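Local structure of D-galactonate dehydratase family member RspA (Pantoea ananatis, 3T6C) at residues L268-D273 and F371-Y376; V275-T280 and G297-N302; P308-K313 and K332-Y337; V343-H348 and H363-S368. The protein shows low D-gluconate dehydratase activity in vitro, forming 2-dehydro-3-deoxy-D-gluconate with one magnesium ion per subunit, with probably no significant role in gluconate breakdown in the cell. All blocks are in the same frame, centred on the assembly; numbering follows the deposited sequence.

How the contacts relate
Along the chain, residues 268-273 open the longest loop, which contact 1 closes at 371-376; the other three contacts nest inside it, one after another, and none crosses another. Contact 2 joins the loops after strands 270-272 and 294-296, contact 3 joins helices 303-311 and 328-340, and contact 4 sets strand 344-345 against helix 355-367. Contacts 1 and 2 meet at the magnesium ion, where E272 and E298 are both ligands. The ring of F300 in contact 2 packs on L309, beside contact 3, while A335 of contact 3 touches T345 and W347 of contact 4. Contacts 4 and 1 are tied by Q374 to D365 and by G372 N to T345 O.

Contact 1. Residues L268-D273 and F371-Y376; sequences LFFLED and FGIQEY. With MG (magnesium ion), chain C; GCO (D-gluconic acid), chain D.
Inside the catalytic barrel of this enolase-superfamily enzyme, beneath the magnesium and D-gluconate site, F269 and F270 reach across the interior to I373. The isoleucine serves both rings with one methyl: its CG2 lies 3.9 Å from F270 CE2 and equally close to F269 CE2, while CB also meets F269 CE2. Both rings come in obliquely. F269 has CG anti to its backbone N (chi1 -179°), which carries the ring across to the residues leading into strand 374-375; its rim meets the carbonyl oxygen of G372 near the ring plane, CZ to O 4.1 Å, a fitting place for an oxygen beside polarised C-H groups. Phenylalanine suits these positions because it is long enough to span the gap without bringing a polar end into the core, and the beta-branch of isoleucine lets CG2 touch both rings at once. Y317 meets both rings, and Y173 meets F269 edge-to-face.

Farther along the same strands the chemistry turns polar. The extended side chain of E272 places OE2 2.1 Å from the magnesium, and D273 OD2 accepts from a metal-bound water at 2.7 Å. E375 points its OE2 to within 2.5 Å of substrate O1A. R319 bridges the two glutamates, with a salt bridge to E375 OE1 and a hydrogen bond to E272 OE2. D246 and E298 also bind the metal. An apolar barrel interior below acidic groups at the C-terminal ends of the strands is characteristic of the modified (β/α)-barrel of the mandelate racemase/muconate lactonizing enzyme family.

Contact 2. Residues V275-T280 and G297-N302; sequences VAPENT and GELFVN. With MG (magnesium ion), chain C; GCO (D-gluconic acid), chain D; EDO (1,2-ethanediol), chain H.
P277 is the hub between the two loops, meeting both L299 and F300. Its CG lies 3.7 Å from L299 CB and its CD 3.8 Å from L299 CD1, the two side chains crossing at about a right angle; leucine supplies flexible apolar branches against the proline ring. F300 instead offers its edge, with CE1 4.0 Å from P277 CB near the ring plane. T280 touches the same ring more loosely and obliquely through CG2. A rigid proline suits the start of the short 3-10 turn, where it presents a compact apolar face.

Behind this shell, a type I turn from G297 to F300, closed by F300 N to G297 O at 2.9 Å, sets the partners in place. The F300 ring folds back so that G297 CA sits 3.3 Å above its plane, over the centre; with CA this close and phi at 120°, glycine suits the position. N302 caps the helix 303-311 that follows, and E305 accepts from V301 N.

The same turn delivers E298, whose extended chain is long enough to reach the metal. Its OE1 binds magnesium at 2.2 Å, and OE2 lies 2.6 Å from O2 of the gluconate while also bonding to Y103 of a neighbouring subunit, which packs on L299 too. Loops following barrel strands, one bringing a carboxylate to the magnesium, form the active-site rim typical of enolase-superfamily barrels.

Contact 3. Residues P308-K313 and K332-Y337; sequences PLIDNK and KKIAIY
Y337 and D311 form the tight end of this helix pair: the phenol OH donates to D311 OD1 at 2.6 Å. The carboxylate lies at the edge of the ring, its plane turned 61° from that of the ring, and the hydroxyl meets the syn side of OD1. Y337 reaches this position with CG roughly anti to its backbone N (chi1 -157°), swinging the ring toward helix 303-311. Beside it, the branched I310 sets CG2 at the ring edge, 3.8 Å from Y337 CD2, while its longer arm extends CD1 toward I334. Tyrosine suits the place, combining an apolar rim for isoleucine with a polar end for aspartate. K307 forms a salt bridge with D311 OD2; Y337 of a neighbouring subunit stacks on the ring, and N341 of that subunit bonds to the hydroxyl.

These two helices belong to the outer layer of the (β/α)-barrel, with strand 317-318 between them in the chain. Packing slackens toward I334, whose CG2 is 4.4 Å from I310 CD1.

The solvent side lies at the end of helix 303-311, where N312 is exposed. P308 O accepts N312 N at 3.1 Å and N312 ND2 at 2.9 Å, so the side chain adds a second bond to a carbonyl the backbone already holds. K313, buried, is the C-prime residue of a Schellman motif; its NZ bonds to D311 O at 3.0 Å, to N341 and, as a salt bridge, to E281 of another neighbouring subunit.

Contact 4. Residues V343-H348 and H363-S368; sequences VRTAWH and HLDLSS. With GCO (D-gluconic acid), chain D.
T345 OG1 is gripped by two waters that carry its bonds across to D365 and S368. It donates to one at 2.9 Å, and that water also accepts from W347 N and donates to D365 OD1 at 2.8 Å. The second water donates to T345 OG1, accepts from W347 NE1 at 2.9 Å and donates to S368 OG. Placed between the backbone N and carbonyl carbon (chi1 72°), OG1 is turned toward both waters. Across the contact the polar link runs through these waters, while Q374 NE2 bonds to D365 OD2 and holds the other carboxylate oxygen.

W347 lies alongside the aspartate, ring and carboxylate planes only 12° apart, with CD1 3.1 Å from D365 OD1. The indole suits this place because its flat body packs while its N-H still reaches a water. L364 crosses it at about a right angle, CB 3.7 Å from NE1, and T345 CB sits over one ring face.

Just beyond W347, H348 NE2 donates to gluconate O5 at 2.8 Å; H321, in the second shell, bonds to its ND1. A barrel strand packed against the helix that follows it, with a substrate-binding residue in the loop between, is typical of a β/α unit of an enolase-superfamily barrel.

Contact 1. Residues L268-D273 and F371-Y376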
# COMPACT_ATOMS: atom_id res chain seq x y z
N LEU A 268 -1.90 17.78 -25.76
CA LEU A 268 -2.27 19.04 -25.14
C LEU A 268 -1.22 19.45 -24.11
O LEU A 268 -0.61 18.59 -23.44
CB LEU A 268 -3.62 18.93 -24.43
CG LEU A 268 -4.82 19.22 -25.37
CD1 LEU A 268 -4.91 18.25 -26.54
CD2 LEU A 268 -6.08 19.16 -24.55
N PHE A 269 -1.04 20.76 -23.96
CA PHE A 269 -0.14 21.27 -22.93
C PHE A 269 -0.72 20.89 -21.55
O PHE A 269 0.03 20.45 -20.66
CB PHE A 269 0.03 22.80 -23.10
CG PHE A 269 0.96 23.41 -22.10
CD1 PHE A 269 2.32 23.39 -22.32
CD2 PHE A 269 0.46 24.09 -20.99
CE1 PHE A 269 3.23 23.97 -21.41
CE2 PHE A 269 1.38 24.66 -20.06
CZ PHE A 269 2.74 24.58 -20.28
N PHE A 270 -2.02 21.09 -21.37
CA PHE A 270 -2.70 20.44 -20.26
C PHE A 270 -4.19 20.33 -20.50
O PHE A 270 -4.73 21.10 -21.30
CB PHE A 270 -2.33 21.03 -18.88
CG PHE A 270 -2.76 22.49 -18.58
CD1 PHE A 270 -4.07 22.94 -18.64
CD2 PHE A 270 -1.80 23.40 -18.12
CE1 PHE A 270 -4.45 24.26 -18.25
CE2 PHE A 270 -2.16 24.72 -17.75
CZ PHE A 270 -3.47 25.16 -17.82
N LEU A 271 -4.82 19.38 -19.82
CA LEU A 271 -6.29 19.26 -19.66
C LEU A 271 -6.58 19.70 -18.23
O LEU A 271 -6.02 19.13 -17.26
CB LEU A 271 -6.73 17.81 -19.87
CG LEU A 271 -8.20 17.53 -19.58
CD1 LEU A 271 -9.09 18.35 -20.58
CD2 LEU A 271 -8.45 16.03 -19.69
N GLU A 272 -7.44 20.71 -18.11
CA GLU A 272 -7.64 21.37 -16.81
C GLU A 272 -8.97 20.91 -16.15
O GLU A 272 -10.01 20.68 -16.83
CB GLU A 272 -7.64 22.88 -17.01
CG GLU A 272 -7.94 23.75 -15.79
CD GLU A 272 -8.12 25.18 -16.21
OE1 GLU A 272 -7.66 25.54 -17.35
OE2 GLU A 272 -8.64 25.97 -15.39
N ASP A 273 -8.93 20.75 -14.84
CA ASP A 273 -10.08 20.43 -13.98
C ASP A 273 -10.93 19.28 -14.51
O ASP A 273 -12.15 19.38 -14.67
CB ASP A 273 -10.95 21.68 -13.73
CG ASP A 273 -10.24 22.72 -12.81
OD1 ASP A 273 -9.06 22.52 -12.44
OD2 ASP A 273 -10.86 23.77 -12.45
N PHE A 371 7.96 27.68 -12.65
CA PHE A 371 6.88 28.33 -13.42
C PHE A 371 6.44 27.50 -14.61
O PHE A 371 7.30 26.99 -15.37
CB PHE A 371 7.40 29.67 -13.96
CG PHE A 371 6.45 30.34 -14.92
CD1 PHE A 371 5.20 30.80 -14.52
CD2 PHE A 371 6.83 30.45 -16.26
CE1 PHE A 371 4.33 31.42 -15.50
CE2 PHE A 371 5.99 31.04 -17.21
CZ PHE A 371 4.74 31.53 -16.78
N GLY A 372 5.12 27.20 -14.70
CA GLY A 372 4.56 26.59 -15.91
C GLY A 372 4.01 27.46 -17.04
O GLY A 372 4.57 27.55 -18.12
N ILE A 373 2.97 28.22 -16.71
CA ILE A 373 2.37 29.10 -17.71
C ILE A 373 1.56 30.14 -16.95
O ILE A 373 1.16 29.88 -15.80
CB ILE A 373 1.53 28.29 -18.75
CG1 ILE A 373 1.20 29.15 -19.96
CG2 ILE A 373 0.21 27.80 -18.11
CD1 ILE A 373 2.48 29.53 -20.78
N GLN A 374 1.30 31.30 -17.59
CA GLN A 374 0.38 32.27 -16.95
C GLN A 374 -0.83 32.58 -17.83
O GLN A 374 -0.71 33.21 -18.87
CB GLN A 374 1.14 33.58 -16.66
CG GLN A 374 0.32 34.60 -15.81
CD GLN A 374 -0.32 33.92 -14.59
OE1 GLN A 374 -1.54 33.67 -14.58
NE2 GLN A 374 0.49 33.57 -13.59
N GLU A 375 -2.00 32.15 -17.37
CA GLU A 375 -3.27 32.54 -17.98
C GLU A 375 -3.36 34.05 -18.05
O GLU A 375 -2.97 34.72 -17.09
CB GLU A 375 -4.38 32.05 -17.06
CG GLU A 375 -5.77 32.19 -17.68
CD GLU A 375 -6.83 31.54 -16.84
OE1 GLU A 375 -6.62 31.26 -15.66
OE2 GLU A 375 -7.94 31.28 -17.36
N TYR A 376 -3.92 34.57 -19.14
CA TYR A 376 -4.05 36.00 -19.26
C TYR A 376 -5.33 36.36 -19.98
O TYR A 376 -5.64 35.78 -21.02
CB TYR A 376 -2.86 36.50 -20.07
CG TYR A 376 -2.93 37.98 -20.33
CD1 TYR A 376 -2.67 38.86 -19.30
CD2 TYR A 376 -3.23 38.47 -21.59
CE1 TYR A 376 -2.71 40.21 -19.52
CE2 TYR A 376 -3.28 39.85 -21.82
CZ TYR A 376 -3.02 40.67 -20.77
OH TYR A 376 -3.07 42.03 -20.96
MG MG C . -10.52 26.80 -15.39
C1 GCO D . -10.48 29.69 -15.86
C2 GCO D . -11.66 29.50 -14.97
C3 GCO D . -12.64 30.65 -14.98
C4 GCO D . -13.65 30.50 -13.85
C5 GCO D . -13.99 31.86 -13.29
C6 GCO D . -14.98 31.80 -12.13
O1A GCO D . -10.06 30.83 -16.18
O1B GCO D . -9.80 28.65 -16.16
O2 GCO D . -12.16 28.20 -15.15
O3 GCO D . -13.24 30.65 -16.22
O4 GCO D . -14.80 29.88 -14.39
O5 GCO D . -12.82 32.46 -12.86
O6 GCO D . -15.28 33.06 -11.56
O HOH W 1 -11.61 25.18 -14.64

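Contact 2. Residues V275-T280 and G297-N302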
# COMPACT_ATOMS: atom_id res chain seq x y z
N VAL A 275 -11.75 16.86 -12.80
CA VAL A 275 -12.64 16.50 -11.69
C VAL A 275 -12.88 17.73 -10.80
O VAL A 275 -12.06 18.67 -10.76
CB VAL A 275 -12.15 15.32 -10.80
CG1 VAL A 275 -11.94 14.05 -11.65
CG2 VAL A 275 -10.86 15.69 -10.07
N ALA A 276 -13.99 17.69 -10.09
CA ALA A 276 -14.31 18.65 -9.03
C ALA A 276 -13.35 18.41 -7.85
O ALA A 276 -12.85 17.30 -7.68
CB ALA A 276 -15.73 18.34 -8.57
N PRO A 277 -13.14 19.43 -6.98
CA PRO A 277 -12.33 19.16 -5.77
C PRO A 277 -12.90 18.03 -4.94
O PRO A 277 -12.11 17.24 -4.39
CB PRO A 277 -12.47 20.48 -4.98
CG PRO A 277 -12.64 21.50 -6.04
CD PRO A 277 -13.66 20.81 -6.97
N GLU A 278 -14.22 17.88 -4.91
CA GLU A 278 -14.82 16.83 -4.10
C GLU A 278 -14.54 15.43 -4.65
O GLU A 278 -14.80 14.44 -3.95
CB GLU A 278 -16.32 17.08 -3.99
CG GLU A 278 -16.65 18.41 -3.26
CD GLU A 278 -16.80 19.65 -4.16
OE1 GLU A 278 -16.40 19.63 -5.35
OE2 GLU A 278 -17.37 20.64 -3.65
N ASN A 279 -14.10 15.33 -5.92
CA ASN A 279 -13.74 14.07 -6.60
C ASN A 279 -12.25 13.79 -6.76
O ASN A 279 -11.86 13.04 -7.68
CB ASN A 279 -14.50 13.86 -7.90
CG ASN A 279 -15.98 13.49 -7.68
OD1 ASN A 279 -16.30 12.74 -6.74
ND2 ASN A 279 -16.87 13.97 -8.56
N THR A 280 -11.41 14.55 -6.07
CA THR A 280 -9.95 14.35 -6.20
C THR A 280 -9.44 12.92 -6.04
O THR A 280 -8.43 12.57 -6.63
CB THR A 280 -9.15 15.27 -5.24
OG1 THR A 280 -9.63 15.11 -3.92
CG2 THR A 280 -9.26 16.72 -5.69
N GLY A 297 -7.08 22.97 -9.80
CA GLY A 297 -7.08 23.70 -8.55
C GLY A 297 -7.51 25.13 -8.42
O GLY A 297 -7.34 25.69 -7.34
N GLU A 298 -8.07 25.74 -9.46
CA GLU A 298 -8.57 27.12 -9.29
C GLU A 298 -9.60 27.19 -8.16
O GLU A 298 -9.74 28.26 -7.54
CB GLU A 298 -9.18 27.69 -10.60
CG GLU A 298 -10.48 26.99 -10.97
CD GLU A 298 -10.95 27.33 -12.38
OE1 GLU A 298 -10.13 27.29 -13.32
OE2 GLU A 298 -12.13 27.64 -12.58
N LEU A 299 -10.31 26.09 -7.90
CA LEU A 299 -11.31 26.07 -6.82
C LEU A 299 -10.74 25.80 -5.42
O LEU A 299 -11.47 25.88 -4.44
CB LEU A 299 -12.38 24.98 -7.12
CG LEU A 299 -13.46 25.44 -8.08
CD1 LEU A 299 -14.25 24.22 -8.60
CD2 LEU A 299 -14.44 26.40 -7.32
N PHE A 300 -9.46 25.42 -5.32
CA PHE A 300 -8.97 24.92 -4.03
C PHE A 300 -8.85 26.00 -2.95
O PHE A 300 -8.54 27.17 -3.23
CB PHE A 300 -7.58 24.30 -4.19
CG PHE A 300 -7.56 23.03 -4.99
CD1 PHE A 300 -8.70 22.28 -5.29
CD2 PHE A 300 -6.33 22.55 -5.44
CE1 PHE A 300 -8.61 21.07 -6.00
CE2 PHE A 300 -6.22 21.35 -6.11
CZ PHE A 300 -7.34 20.61 -6.44
N VAL A 301 -9.36 25.65 -1.79
CA VAL A 301 -9.29 26.47 -0.56
C VAL A 301 -8.58 25.83 0.62
O VAL A 301 -8.57 26.42 1.75
CB VAL A 301 -10.71 26.96 -0.19
CG1 VAL A 301 -11.28 27.91 -1.24
CG2 VAL A 301 -11.67 25.76 -0.04
N ASN A 302 -8.10 24.59 0.48
CA ASN A 302 -7.75 23.81 1.66
C ASN A 302 -6.55 22.91 1.32
O ASN A 302 -6.52 22.28 0.24
CB ASN A 302 -8.98 22.93 2.00
CG ASN A 302 -8.89 22.27 3.39
OD1 ASN A 302 -7.86 21.66 3.76
ND2 ASN A 302 -9.94 22.45 4.19
MG MG C . -10.52 26.80 -15.39
C1 GCO D . -10.48 29.69 -15.86
C2 GCO D . -11.66 29.50 -14.97
C3 GCO D . -12.64 30.65 -14.98
C4 GCO D . -13.65 30.50 -13.85
C5 GCO D . -13.99 31.86 -13.29
C6 GCO D . -14.98 31.80 -12.13
O1A GCO D . -10.06 30.83 -16.18
O1B GCO D . -9.80 28.65 -16.16
O2 GCO D . -12.16 28.20 -15.15
O3 GCO D . -13.24 30.65 -16.22
O4 GCO D . -14.80 29.88 -14.39
O5 GCO D . -12.82 32.46 -12.86
O6 GCO D . -15.28 33.06 -11.56
C1 EDO H . -21.41 12.11 -10.46
O1 EDO H . -22.44 11.96 -9.41
C2 EDO H . -19.98 12.44 -9.97
O2 EDO H . -19.82 13.48 -8.93
O HOH W 1 -11.61 25.18 -14.64

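Contact 3. Residues P308-K313 and K332-Y337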
# COMPACT_ATOMS: atom_id res chain seq x y z
N PRO A 308 -2.33 16.26 -1.26
CA PRO A 308 -2.24 14.87 -1.70
C PRO A 308 -2.02 14.78 -3.21
O PRO A 308 -1.35 13.84 -3.70
CB PRO A 308 -3.60 14.26 -1.29
CG PRO A 308 -4.08 15.18 -0.18
CD PRO A 308 -3.60 16.53 -0.54
N LEU A 309 -2.54 15.74 -3.97
CA LEU A 309 -2.41 15.62 -5.42
C LEU A 309 -0.97 15.87 -5.80
O LEU A 309 -0.42 15.18 -6.69
CB LEU A 309 -3.25 16.66 -6.14
CG LEU A 309 -4.77 16.53 -5.95
CD1 LEU A 309 -5.53 17.46 -6.89
CD2 LEU A 309 -5.31 15.16 -6.01
N ILE A 310 -0.34 16.82 -5.10
CA ILE A 310 1.04 17.17 -5.45
C ILE A 310 1.96 16.05 -4.96
O ILE A 310 2.84 15.58 -5.70
CB ILE A 310 1.41 18.53 -4.89
CG1 ILE A 310 0.59 19.63 -5.60
CG2 ILE A 310 2.93 18.78 -5.10
CD1 ILE A 310 0.70 21.01 -4.86
N ASP A 311 1.74 15.57 -3.73
CA ASP A 311 2.56 14.49 -3.16
C ASP A 311 2.59 13.26 -4.03
O ASP A 311 3.63 12.64 -4.16
CB ASP A 311 1.96 14.05 -1.79
CG ASP A 311 2.44 14.91 -0.65
OD1 ASP A 311 3.57 15.47 -0.74
OD2 ASP A 311 1.74 14.94 0.37
N ASN A 312 1.45 12.93 -4.59
CA ASN A 312 1.26 11.68 -5.34
C ASN A 312 1.43 11.85 -6.86
O ASN A 312 1.15 10.91 -7.65
CB ASN A 312 -0.04 11.01 -4.94
CG ASN A 312 0.00 10.52 -3.53
OD1 ASN A 312 0.74 9.57 -3.23
ND2 ASN A 312 -0.74 11.16 -2.65
N LYS A 313 1.89 13.02 -7.29
CA LYS A 313 2.17 13.26 -8.72
C LYS A 313 0.89 13.12 -9.56
O LYS A 313 0.92 12.60 -10.70
CB LYS A 313 3.28 12.32 -9.26
CG LYS A 313 4.47 12.16 -8.28
CD LYS A 313 5.14 13.47 -7.90
CE LYS A 313 6.45 13.25 -7.13
NZ LYS A 313 6.15 12.62 -5.76
N LYS A 332 3.55 31.07 -2.27
CA LYS A 332 4.97 30.75 -2.39
C LYS A 332 5.23 29.37 -1.82
O LYS A 332 6.03 28.58 -2.39
CB LYS A 332 5.82 31.84 -1.68
CG LYS A 332 7.31 31.61 -1.75
CD LYS A 332 7.82 31.67 -3.17
CE LYS A 332 9.34 31.78 -3.18
NZ LYS A 332 9.89 31.72 -4.54
N LYS A 333 4.55 29.05 -0.73
CA LYS A 333 4.71 27.71 -0.12
C LYS A 333 4.19 26.61 -1.05
O LYS A 333 4.82 25.57 -1.19
CB LYS A 333 4.04 27.61 1.25
CG LYS A 333 4.64 28.64 2.21
CD LYS A 333 3.96 28.50 3.54
CE LYS A 333 4.56 29.60 4.48
NZ LYS A 333 3.66 29.74 5.66
N ILE A 334 3.05 26.84 -1.69
CA ILE A 334 2.51 25.83 -2.61
C ILE A 334 3.42 25.72 -3.83
O ILE A 334 3.61 24.63 -4.39
CB ILE A 334 1.08 26.26 -3.07
CG1 ILE A 334 0.12 26.08 -1.88
CG2 ILE A 334 0.65 25.37 -4.26
CD1 ILE A 334 -1.21 26.83 -2.04
N ALA A 335 3.98 26.86 -4.29
CA ALA A 335 4.87 26.80 -5.45
C ALA A 335 6.11 25.94 -5.11
O ALA A 335 6.56 25.15 -5.93
CB ALA A 335 5.27 28.22 -5.85
N ILE A 336 6.67 26.14 -3.93
CA ILE A 336 7.84 25.35 -3.45
C ILE A 336 7.48 23.87 -3.24
O ILE A 336 8.23 22.97 -3.66
CB ILE A 336 8.39 25.98 -2.17
CG1 ILE A 336 9.15 27.26 -2.56
CG2 ILE A 336 9.29 24.94 -1.42
CD1 ILE A 336 9.52 28.14 -1.36
N TYR A 337 6.34 23.62 -2.63
CA TYR A 337 5.92 22.22 -2.44
C TYR A 337 5.77 21.52 -3.81
O TYR A 337 6.16 20.37 -3.98
CB TYR A 337 4.58 22.20 -1.67
CG TYR A 337 4.38 20.89 -0.95
CD1 TYR A 337 4.89 20.72 0.33
CD2 TYR A 337 3.68 19.84 -1.54
CE1 TYR A 337 4.78 19.53 1.01
CE2 TYR A 337 3.58 18.62 -0.87
CZ TYR A 337 4.14 18.47 0.38
OH TYR A 337 3.99 17.28 1.06

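Contact 4. Residues V343-H348 and H363-S368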
# COMPACT_ATOMS: atom_id res chain seq x y z
N VAL A 343 6.18 19.41 -9.95
CA VAL A 343 4.92 19.97 -10.47
C VAL A 343 5.12 21.47 -10.76
O VAL A 343 5.82 22.15 -10.00
CB VAL A 343 3.84 19.79 -9.37
CG1 VAL A 343 2.54 20.56 -9.76
CG2 VAL A 343 3.53 18.28 -9.24
N ARG A 344 4.52 22.00 -11.83
CA ARG A 344 4.74 23.41 -12.14
C ARG A 344 3.53 24.30 -11.82
O ARG A 344 2.44 23.81 -11.56
CB ARG A 344 5.14 23.57 -13.63
CG ARG A 344 6.46 22.83 -13.92
CD ARG A 344 7.10 23.31 -15.23
NE ARG A 344 6.34 22.88 -16.38
CZ ARG A 344 6.68 23.23 -17.61
NH1 ARG A 344 7.75 24.00 -17.81
NH2 ARG A 344 5.95 22.83 -18.66
N THR A 345 3.73 25.61 -11.88
CA THR A 345 2.64 26.55 -11.48
C THR A 345 1.87 27.06 -12.70
O THR A 345 2.46 27.30 -13.78
CB THR A 345 3.18 27.76 -10.65
OG1 THR A 345 3.91 28.63 -11.52
CG2 THR A 345 4.08 27.28 -9.53
N ALA A 346 0.54 27.11 -12.58
CA ALA A 346 -0.27 27.85 -13.55
C ALA A 346 -1.34 28.55 -12.72
O ALA A 346 -2.55 28.20 -12.80
CB ALA A 346 -0.91 26.75 -14.48
N TRP A 347 -1.02 29.73 -12.20
CA TRP A 347 -2.01 30.40 -11.33
C TRP A 347 -3.22 30.83 -12.14
O TRP A 347 -3.09 31.31 -13.26
CB TRP A 347 -1.38 31.64 -10.65
CG TRP A 347 -0.07 31.35 -9.92
CD1 TRP A 347 1.15 31.93 -10.18
CD2 TRP A 347 0.15 30.44 -8.85
NE1 TRP A 347 2.10 31.45 -9.32
CE2 TRP A 347 1.53 30.52 -8.51
CE3 TRP A 347 -0.69 29.56 -8.13
CZ2 TRP A 347 2.08 29.82 -7.44
CZ3 TRP A 347 -0.10 28.81 -7.09
CH2 TRP A 347 1.26 28.96 -6.77
N HIS A 348 -4.39 30.71 -11.50
CA HIS A 348 -5.67 31.17 -12.14
C HIS A 348 -5.69 32.68 -12.29
O HIS A 348 -5.34 33.43 -11.35
CB HIS A 348 -6.79 30.66 -11.23
CG HIS A 348 -8.18 31.12 -11.61
ND1 HIS A 348 -8.78 32.19 -10.96
CD2 HIS A 348 -9.09 30.65 -12.49
CE1 HIS A 348 -10.00 32.36 -11.45
NE2 HIS A 348 -10.23 31.43 -12.35
N HIS A 363 4.78 38.18 -10.08
CA HIS A 363 5.97 38.24 -9.24
C HIS A 363 6.37 36.85 -8.75
O HIS A 363 7.56 36.53 -8.73
CB HIS A 363 5.76 39.21 -8.09
CG HIS A 363 5.91 40.64 -8.49
ND1 HIS A 363 6.70 41.54 -7.79
CD2 HIS A 363 5.35 41.34 -9.51
CE1 HIS A 363 6.63 42.73 -8.36
NE2 HIS A 363 5.80 42.65 -9.40
N LEU A 364 5.39 36.04 -8.38
CA LEU A 364 5.65 34.61 -8.13
C LEU A 364 6.19 33.94 -9.38
O LEU A 364 7.20 33.21 -9.30
CB LEU A 364 4.37 33.89 -7.67
CG LEU A 364 3.98 34.22 -6.21
CD1 LEU A 364 2.44 34.09 -6.09
CD2 LEU A 364 4.68 33.25 -5.27
N ASP A 365 5.54 34.14 -10.51
CA ASP A 365 6.00 33.53 -11.75
C ASP A 365 7.45 33.85 -12.07
O ASP A 365 8.20 32.96 -12.47
CB ASP A 365 5.18 34.04 -12.94
CG ASP A 365 3.74 33.58 -12.94
OD1 ASP A 365 3.37 32.56 -12.31
OD2 ASP A 365 2.95 34.27 -13.67
N LEU A 366 7.86 35.12 -11.91
CA LEU A 366 9.25 35.48 -12.19
C LEU A 366 10.26 34.79 -11.28
O LEU A 366 11.40 34.51 -11.74
CB LEU A 366 9.43 37.00 -12.09
CG LEU A 366 8.83 37.75 -13.26
CD1 LEU A 366 8.89 39.24 -12.94
CD2 LEU A 366 9.67 37.49 -14.52
N SER A 367 9.87 34.54 -10.01
CA SER A 367 10.81 34.05 -9.01
C SER A 367 10.77 32.54 -8.80
O SER A 367 11.55 32.00 -7.98
CB SER A 367 10.62 34.82 -7.69
OG SER A 367 9.28 34.68 -7.24
N SER A 368 9.86 31.84 -9.50
CA SER A 368 9.73 30.39 -9.32
C SER A 368 10.48 29.58 -10.36
O SER A 368 10.21 29.69 -11.54
CB SER A 368 8.24 29.99 -9.46
OG SER A 368 7.50 30.43 -8.36
C1 GCO D . -10.48 29.69 -15.86
C2 GCO D . -11.66 29.50 -14.97
C3 GCO D . -12.64 30.65 -14.98
C4 GCO D . -13.65 30.50 -13.85
C5 GCO D . -13.99 31.86 -13.29
C6 GCO D . -14.98 31.80 -12.13
O1A GCO D . -10.06 30.83 -16.18
O1B GCO D . -9.80 28.65 -16.16
O2 GCO D . -12.16 28.20 -15.15
O3 GCO D . -13.24 30.65 -16.22
O4 GCO D . -14.80 29.88 -14.39
O5 GCO D . -12.82 32.46 -12.86
O6 GCO D . -15.28 33.06 -11.56
O HOH W 2 1.93 30.21 -12.87
O HOH W 3 4.95 30.79 -9.69